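Local structure of DNA processing protein DprA (Streptococcus pneumoniae, 3UQZ) at residues V111-C117 with A143-D147; L136-L142 with K160-I165; V221-M226 with L255-H261. The protein binds single-stranded DNA cooperatively, shields it from nucleases and helps load the recombinase RecA onto it during natural transformation. All blocks are in the same frame, centred on the assembly; numbering follows the deposited sequence.

Contact 1 of 3, residues V111-C117 with A143-D147; sequences VVGSRAC and AKGID. With SO4 (sulfate ion), chain D.
At the carboxyl end of the central strands of the Rossmann-type domain of DprA, the loop that leaves strand 108-113 meets the turn that opens helix 146-157. Ile146, the first residue of that helix, bridges the two. Its backbone N donates to Ser114 O at 3.2 Å, almost straight (175° at the hydrogen), so an amide from the helix start, which has no partner in a preceding turn, is satisfied by the neighbouring loop. The side chain packs on the same loop: CB lies 3.7 Å from Gly113 CA, where any side chain on residue 113 would collide with Ile146. CG2, anti to the backbone N, touches Val112 O and Val111 CG1, whereas CD1 turns the other way to touch Cys117 CB at 3.7 Å. A branched aliphatic residue can thus fill both directions at once.

The loop after strand 108-113, at the carboxyl end of the sheet where Rossmann-like folds commonly bind ligands, holds a sulfate ion, probably from the crystallisation liquor. Arg115 N donates to sulfate O4 (2.9 Å), and the arginine chain, bent at chi2 (88°), curls beside the ion while Ala143 CB covers one face of the guanidinium. Gly145, the N-cap residue, packs its CA against Ser114 O and Arg115 O, where a CB would clash; its positive phi fits the same choice. Cys117 SG rests against Gly145 CA. A water accepts from Asp147 N and lies 2.8 Å from Lys144 O and 3.1 Å from Gly113 O, joining both loops, and Asp147 OD2 makes a weak bond to Gly141 N.

Contact 2 of 3, residues L136-L142 with K160-I165; sequences LVIVSGL and KTIAVI
Strands 137-140 and 161-164 run parallel, and four backbone hydrogen bonds join them. Ile138 N donates to Lys160 O, Ile162 N to Ile138 O at 2.9 Å, Ser140 N to Ile162 O at 3.0 Å, and Val164 N to Ser140 O. Each strand alternates donor and acceptor toward its partner, as parallel pairing requires. Just before the two strands begin, a water joins them, accepting from Lys160 N and donating to Leu136 O at 2.8 Å. Ser140 OG bonds outside the pair, to Val111 O.

Beta-branched residues suit the extended backbone. Val139 and Ile162 stand side by side on one face, with Val137 CG1 meeting Ile162 CG1 at 3.8 Å. On the other face the small Ala163 lets Leu142 CD2 come within 3.6 Å of Ala163 CB.

The pair is the two-strand part of a beta-alpha-beta crossover through helix 146-157, whose His151 packs on Ser140, Leu142 and Thr161; strand 108-113 flanks 137-140, and strand 189-192 flanks 161-164.

Contact 3 of 3, residues V221-M226 with L255-H261; sequences VAEAKM and LSDGCHH
A loop-to-helix contact near the edge of the Rossmann-type domain joins the turn after strand 218-222 to the first turn of helix 257-264. Ala224 lies at its centre. Its carbonyl accepts from Gly258 N at 2.8 Å, the donor standing 36° out of the carbonyl plane, and its own N donates to Cys259 SG at 3.5 Å with an angle of 166° at the hydrogen. The sulfur, anti to its carbonyl carbon (chi1 -62°), is thereby brought to the strand end, where it also packs on Ala224 CB and Val221 CB. Gly258 has to be bare, since a CB would strike the carbonyls of Ala224 and Lys225.

Around this centre the longer chains close in. Leu255 spreads its methyls against the Glu223 carboxylate, with CD2 3.6 Å from OE1 and 3.7 Å from Lys225 CE; Glu223 OE2 bonds to Ser118 OG. Met226, present as selenomethionine, bends at chi2 so that CE lies beside Asp257 O and 3.6 Å from His261 CB, a flexible, unbranched chain following the helix. One water accepts from Glu223 N and donates to Ser256 OG, 2.7 Å from that oxygen.

With His260 packing on Pro248 of the second subunit, the helix also reaches the dimer partner. The loop leaves the carboxyl end of a parallel strand and packs on a helix start, as expected in a Rossmann-like domain.

From the N terminus, strand 108-113 leads into contact 1, which closes across the helix 119-130 and strand 137-140 to the start of helix 146-157. Contact 2 opens within that span, at 136-142, and closes the beta-alpha-beta crossover through helix 146-157 at 160-165, so the two cross along the chain; Ser140 OG of contact 2 probably bonds Val111 O of contact 1. Contact 3 follows in series, joining 221-226 to 255-261 across helix 229-239 and strand 243-246. All three reach one sheet: strand 108-113 lies between 137-140 and 218-222, so contact 1 touches both others, whereas contacts 2 and 3 remain about 9 Å apart at their nearest atoms.

Contact 1 of 3, residues V111-C117 with A143-D147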
# COMPACT_ATOMS: atom_id res chain seq x y z
N VAL A 111 -6.38 -6.86 -16.02
CA VAL A 111 -5.91 -7.64 -14.87
C VAL A 111 -4.59 -8.29 -15.27
O VAL A 111 -4.54 -9.07 -16.23
CB VAL A 111 -6.94 -8.67 -14.30
CG1 VAL A 111 -6.40 -9.31 -13.02
CG2 VAL A 111 -8.30 -8.03 -14.03
N VAL A 112 -3.51 -7.91 -14.58
CA VAL A 112 -2.16 -8.41 -14.87
C VAL A 112 -1.49 -8.96 -13.61
O VAL A 112 -1.87 -8.58 -12.50
CB VAL A 112 -1.25 -7.40 -15.65
CG1 VAL A 112 -1.82 -7.06 -17.02
CG2 VAL A 112 -0.98 -6.13 -14.86
N GLY A 113 -0.51 -9.83 -13.80
CA GLY A 113 0.24 -10.41 -12.69
C GLY A 113 1.10 -11.60 -13.03
O GLY A 113 1.16 -12.05 -14.18
N SER A 114 1.76 -12.14 -12.00
CA SER A 114 2.71 -13.26 -12.04
C SER A 114 2.23 -14.47 -12.82
O SER A 114 1.11 -14.93 -12.62
CB SER A 114 3.08 -13.68 -10.62
OG SER A 114 4.31 -14.39 -10.58
N ARG A 115 3.11 -14.98 -13.69
CA ARG A 115 2.90 -16.19 -14.50
C ARG A 115 2.95 -17.40 -13.52
O ARG A 115 2.19 -18.34 -13.67
CB ARG A 115 3.99 -16.33 -15.60
CG ARG A 115 3.53 -16.10 -17.04
CD ARG A 115 3.57 -14.63 -17.53
NE ARG A 115 3.64 -14.54 -19.00
CZ ARG A 115 3.26 -13.50 -19.75
NH1 ARG A 115 2.76 -12.41 -19.19
NH2 ARG A 115 3.38 -13.55 -21.06
N ALA A 116 3.82 -17.31 -12.49
CA ALA A 116 4.01 -18.32 -11.44
C ALA A 116 3.53 -17.73 -10.11
O ALA A 116 4.32 -17.50 -9.18
CB ALA A 116 5.48 -18.72 -11.36
N CYS A 117 2.24 -17.44 -10.03
CA CYS A 117 1.66 -16.85 -8.83
C CYS A 117 1.41 -17.93 -7.75
O CYS A 117 1.52 -19.12 -8.03
CB CYS A 117 0.37 -16.11 -9.17
SG CYS A 117 -1.02 -17.20 -9.57
N ALA A 143 -2.29 -15.84 -20.09
CA ALA A 143 -1.06 -16.42 -19.53
C ALA A 143 -1.41 -17.27 -18.31
O ALA A 143 -2.48 -17.10 -17.71
CB ALA A 143 -0.12 -15.31 -19.11
N LYS A 144 -0.50 -18.19 -17.93
CA LYS A 144 -0.74 -18.99 -16.73
C LYS A 144 -0.60 -18.10 -15.50
O LYS A 144 0.04 -17.05 -15.57
CB LYS A 144 0.14 -20.25 -16.69
CG LYS A 144 1.64 -20.05 -16.54
CD LYS A 144 2.36 -21.40 -16.61
CE LYS A 144 3.87 -21.27 -16.58
NZ LYS A 144 4.54 -22.57 -16.87
N GLY A 145 -1.28 -18.47 -14.42
CA GLY A 145 -1.21 -17.70 -13.19
C GLY A 145 -2.34 -16.72 -13.02
O GLY A 145 -3.50 -17.11 -13.14
N ILE A 146 -2.00 -15.45 -12.75
CA ILE A 146 -2.95 -14.35 -12.52
C ILE A 146 -3.94 -14.15 -13.68
O ILE A 146 -5.14 -14.01 -13.42
CB ILE A 146 -2.25 -13.03 -12.08
CG1 ILE A 146 -1.43 -13.20 -10.76
CG2 ILE A 146 -3.21 -11.82 -12.02
CD1 ILE A 146 -2.23 -13.44 -9.44
N ASP A 147 -3.44 -14.15 -14.93
CA ASP A 147 -4.26 -13.97 -16.12
C ASP A 147 -5.35 -15.04 -16.19
O ASP A 147 -6.52 -14.69 -16.34
CB ASP A 147 -3.40 -13.97 -17.40
CG ASP A 147 -2.53 -12.74 -17.65
OD1 ASP A 147 -2.13 -12.08 -16.68
OD2 ASP A 147 -2.20 -12.48 -18.82
S SO4 D . 5.69 -12.03 -15.09
O1 SO4 D . 5.36 -11.87 -16.51
O2 SO4 D . 7.14 -11.83 -14.91
O3 SO4 D . 4.94 -11.03 -14.32
O4 SO4 D . 5.32 -13.36 -14.65
O HOH W 1 -0.44 -14.25 -15.65

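Contact 2 of 3, residues L136-L142 with K160-I165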
# COMPACT_ATOMS: atom_id res chain seq x y z
N LEU A 136 -17.80 -4.65 -15.11
CA LEU A 136 -16.69 -4.46 -16.05
C LEU A 136 -16.30 -5.72 -16.78
O LEU A 136 -16.35 -6.81 -16.21
CB LEU A 136 -15.44 -3.91 -15.31
CG LEU A 136 -15.59 -2.61 -14.53
CD1 LEU A 136 -14.47 -2.43 -13.53
CD2 LEU A 136 -15.71 -1.45 -15.46
N VAL A 137 -15.86 -5.57 -18.03
CA VAL A 137 -15.34 -6.66 -18.86
C VAL A 137 -13.88 -6.87 -18.41
O VAL A 137 -13.11 -5.90 -18.33
CB VAL A 137 -15.44 -6.35 -20.38
CG1 VAL A 137 -14.77 -7.44 -21.22
CG2 VAL A 137 -16.88 -6.16 -20.81
N ILE A 138 -13.53 -8.12 -18.08
CA ILE A 138 -12.19 -8.46 -17.62
C ILE A 138 -11.28 -8.69 -18.83
O ILE A 138 -11.46 -9.67 -19.57
CB ILE A 138 -12.20 -9.65 -16.61
CG1 ILE A 138 -13.14 -9.40 -15.39
CG2 ILE A 138 -10.78 -10.08 -16.19
CD1 ILE A 138 -13.02 -8.09 -14.62
N VAL A 139 -10.31 -7.77 -19.02
CA VAL A 139 -9.35 -7.88 -20.12
C VAL A 139 -8.03 -8.43 -19.59
O VAL A 139 -7.47 -7.86 -18.65
CB VAL A 139 -9.18 -6.56 -20.91
CG1 VAL A 139 -8.28 -6.78 -22.12
CG2 VAL A 139 -10.52 -5.98 -21.33
N SER A 140 -7.56 -9.56 -20.15
CA SER A 140 -6.30 -10.18 -19.76
C SER A 140 -5.67 -10.93 -20.93
O SER A 140 -6.26 -10.98 -22.00
CB SER A 140 -6.47 -11.06 -18.52
OG SER A 140 -5.24 -11.18 -17.84
N GLY A 141 -4.47 -11.49 -20.74
CA GLY A 141 -3.71 -12.12 -21.81
C GLY A 141 -3.59 -13.62 -21.89
O GLY A 141 -2.71 -14.13 -22.60
N LEU A 142 -4.45 -14.35 -21.18
CA LEU A 142 -4.49 -15.83 -21.22
C LEU A 142 -3.22 -16.56 -20.73
O LEU A 142 -3.12 -17.77 -20.91
CB LEU A 142 -4.91 -16.29 -22.63
CG LEU A 142 -5.99 -17.33 -22.81
CD1 LEU A 142 -6.96 -17.40 -21.64
CD2 LEU A 142 -6.74 -17.06 -24.07
N LYS A 160 -18.24 -11.15 -18.43
CA LYS A 160 -17.60 -11.20 -19.75
C LYS A 160 -16.10 -11.00 -19.69
O LYS A 160 -15.62 -10.25 -18.84
CB LYS A 160 -18.25 -10.17 -20.70
CG LYS A 160 -19.78 -10.33 -20.90
CD LYS A 160 -20.28 -11.71 -21.40
CE LYS A 160 -19.96 -12.03 -22.84
NZ LYS A 160 -20.45 -13.39 -23.22
N THR A 161 -15.36 -11.67 -20.59
CA THR A 161 -13.90 -11.55 -20.68
C THR A 161 -13.34 -11.36 -22.11
O THR A 161 -13.87 -11.94 -23.07
CB THR A 161 -13.19 -12.69 -19.90
OG1 THR A 161 -11.83 -12.32 -19.68
CG2 THR A 161 -13.23 -14.03 -20.61
N ILE A 162 -12.26 -10.57 -22.24
CA ILE A 162 -11.53 -10.38 -23.50
C ILE A 162 -10.10 -10.89 -23.28
O ILE A 162 -9.46 -10.48 -22.31
CB ILE A 162 -11.52 -8.91 -24.04
CG1 ILE A 162 -12.94 -8.40 -24.35
CG2 ILE A 162 -10.60 -8.76 -25.28
CD1 ILE A 162 -13.04 -6.90 -24.58
N ALA A 163 -9.61 -11.76 -24.18
CA ALA A 163 -8.23 -12.25 -24.15
C ALA A 163 -7.43 -11.63 -25.31
O ALA A 163 -7.91 -11.58 -26.44
CB ALA A 163 -8.19 -13.76 -24.25
N VAL A 164 -6.22 -11.13 -25.01
CA VAL A 164 -5.30 -10.56 -26.01
C VAL A 164 -4.10 -11.53 -26.05
O VAL A 164 -3.42 -11.69 -25.04
CB VAL A 164 -4.91 -9.08 -25.70
CG1 VAL A 164 -4.09 -8.45 -26.82
CG2 VAL A 164 -6.15 -8.23 -25.43
N ILE A 165 -3.94 -12.26 -27.14
CA ILE A 165 -2.88 -13.28 -27.24
C ILE A 165 -1.60 -12.81 -27.94
O ILE A 165 -1.57 -11.76 -28.58
CB ILE A 165 -3.44 -14.62 -27.80
CG1 ILE A 165 -4.08 -14.44 -29.20
CG2 ILE A 165 -4.40 -15.27 -26.79
CD1 ILE A 165 -4.41 -15.74 -29.95
O HOH W 2 -17.44 -9.41 -16.28

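Contact 3 of 3, residues V221-M226 with L255-H261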
# COMPACT_ATOMS: atom_id res chain seq x y z
N VAL A 221 -3.44 -4.95 -10.69
CA VAL A 221 -2.21 -5.73 -10.47
C VAL A 221 -2.34 -6.61 -9.25
O VAL A 221 -2.89 -6.20 -8.23
CB VAL A 221 -0.90 -4.93 -10.36
CG1 VAL A 221 0.16 -5.46 -11.32
CG2 VAL A 221 -1.10 -3.43 -10.47
N ALA A 222 -1.75 -7.80 -9.33
CA ALA A 222 -1.69 -8.77 -8.26
C ALA A 222 -0.46 -9.61 -8.47
O ALA A 222 -0.24 -10.14 -9.56
CB ALA A 222 -2.92 -9.65 -8.27
N GLU A 223 0.34 -9.71 -7.41
CA GLU A 223 1.58 -10.48 -7.39
C GLU A 223 2.54 -10.11 -8.51
O GLU A 223 2.98 -10.97 -9.26
CB GLU A 223 1.32 -12.00 -7.28
CG GLU A 223 0.60 -12.40 -5.99
CD GLU A 223 0.87 -13.79 -5.45
OE1 GLU A 223 1.35 -14.66 -6.22
OE2 GLU A 223 0.57 -14.02 -4.26
N ALA A 224 2.88 -8.83 -8.60
CA ALA A 224 3.85 -8.34 -9.57
C ALA A 224 5.19 -8.28 -8.84
O ALA A 224 5.28 -7.72 -7.75
CB ALA A 224 3.45 -6.97 -10.09
N LYS A 225 6.19 -8.99 -9.37
CA LYS A 225 7.54 -9.03 -8.81
C LYS A 225 8.29 -7.80 -9.29
O LYS A 225 7.81 -7.10 -10.18
CB LYS A 225 8.28 -10.29 -9.27
CG LYS A 225 7.83 -11.55 -8.58
CD LYS A 225 8.32 -12.75 -9.31
CE LYS A 225 7.42 -13.92 -9.02
NZ LYS A 225 8.04 -15.20 -9.46
N MSE A 226 9.45 -7.51 -8.70
CA MSE A 226 10.27 -6.41 -9.18
C MSE A 226 10.82 -6.83 -10.53
O MSE A 226 11.02 -8.02 -10.77
CB MSE A 226 11.41 -6.11 -8.20
CG MSE A 226 10.95 -5.39 -6.95
SE MSE A 226 10.12 -3.64 -7.26
CE MSE A 226 10.18 -3.04 -5.40
N LEU A 255 6.91 -11.72 -3.96
CA LEU A 255 5.83 -11.82 -4.94
C LEU A 255 5.07 -10.52 -5.18
O LEU A 255 4.71 -10.26 -6.32
CB LEU A 255 4.84 -12.92 -4.54
CG LEU A 255 5.19 -14.33 -4.97
CD1 LEU A 255 4.44 -15.33 -4.14
CD2 LEU A 255 4.90 -14.56 -6.45
N SER A 256 4.80 -9.72 -4.12
CA SER A 256 4.03 -8.48 -4.27
C SER A 256 4.87 -7.20 -4.22
O SER A 256 4.31 -6.11 -4.05
CB SER A 256 2.89 -8.43 -3.26
OG SER A 256 1.92 -9.43 -3.53
N ASP A 257 6.20 -7.31 -4.41
CA ASP A 257 7.14 -6.19 -4.36
C ASP A 257 6.84 -5.10 -5.37
O ASP A 257 6.99 -3.92 -5.06
CB ASP A 257 8.60 -6.68 -4.51
CG ASP A 257 9.20 -7.46 -3.33
OD1 ASP A 257 8.46 -7.74 -2.36
OD2 ASP A 257 10.40 -7.81 -3.41
N GLY A 258 6.43 -5.50 -6.57
CA GLY A 258 6.09 -4.60 -7.66
C GLY A 258 4.82 -3.82 -7.39
O GLY A 258 4.76 -2.63 -7.69
N CYS A 259 3.81 -4.49 -6.79
CA CYS A 259 2.53 -3.91 -6.37
C CYS A 259 2.79 -2.84 -5.33
O CYS A 259 2.22 -1.76 -5.41
CB CYS A 259 1.60 -4.98 -5.80
SG CYS A 259 1.14 -6.29 -6.97
N HIS A 260 3.65 -3.17 -4.35
CA HIS A 260 4.04 -2.29 -3.25
C HIS A 260 4.78 -1.07 -3.75
O HIS A 260 4.48 0.04 -3.30
CB HIS A 260 4.84 -3.07 -2.19
CG HIS A 260 4.06 -4.15 -1.51
ND1 HIS A 260 4.69 -5.17 -0.84
CD2 HIS A 260 2.72 -4.34 -1.42
CE1 HIS A 260 3.73 -5.94 -0.36
NE2 HIS A 260 2.52 -5.48 -0.69
N HIS A 261 5.70 -1.26 -4.71
CA HIS A 261 6.46 -0.18 -5.34
C HIS A 261 5.50 0.77 -6.08
O HIS A 261 5.63 1.99 -5.94
CB HIS A 261 7.52 -0.75 -6.30
CG HIS A 261 8.23 0.27 -7.12
ND1 HIS A 261 9.25 1.05 -6.60
CD2 HIS A 261 8.04 0.62 -8.42
CE1 HIS A 261 9.64 1.85 -7.58
NE2 HIS A 261 8.95 1.62 -8.70
O HOH W 3 -0.46 -9.01 -4.69
O HOH W 4 10.26 -8.99 -6.51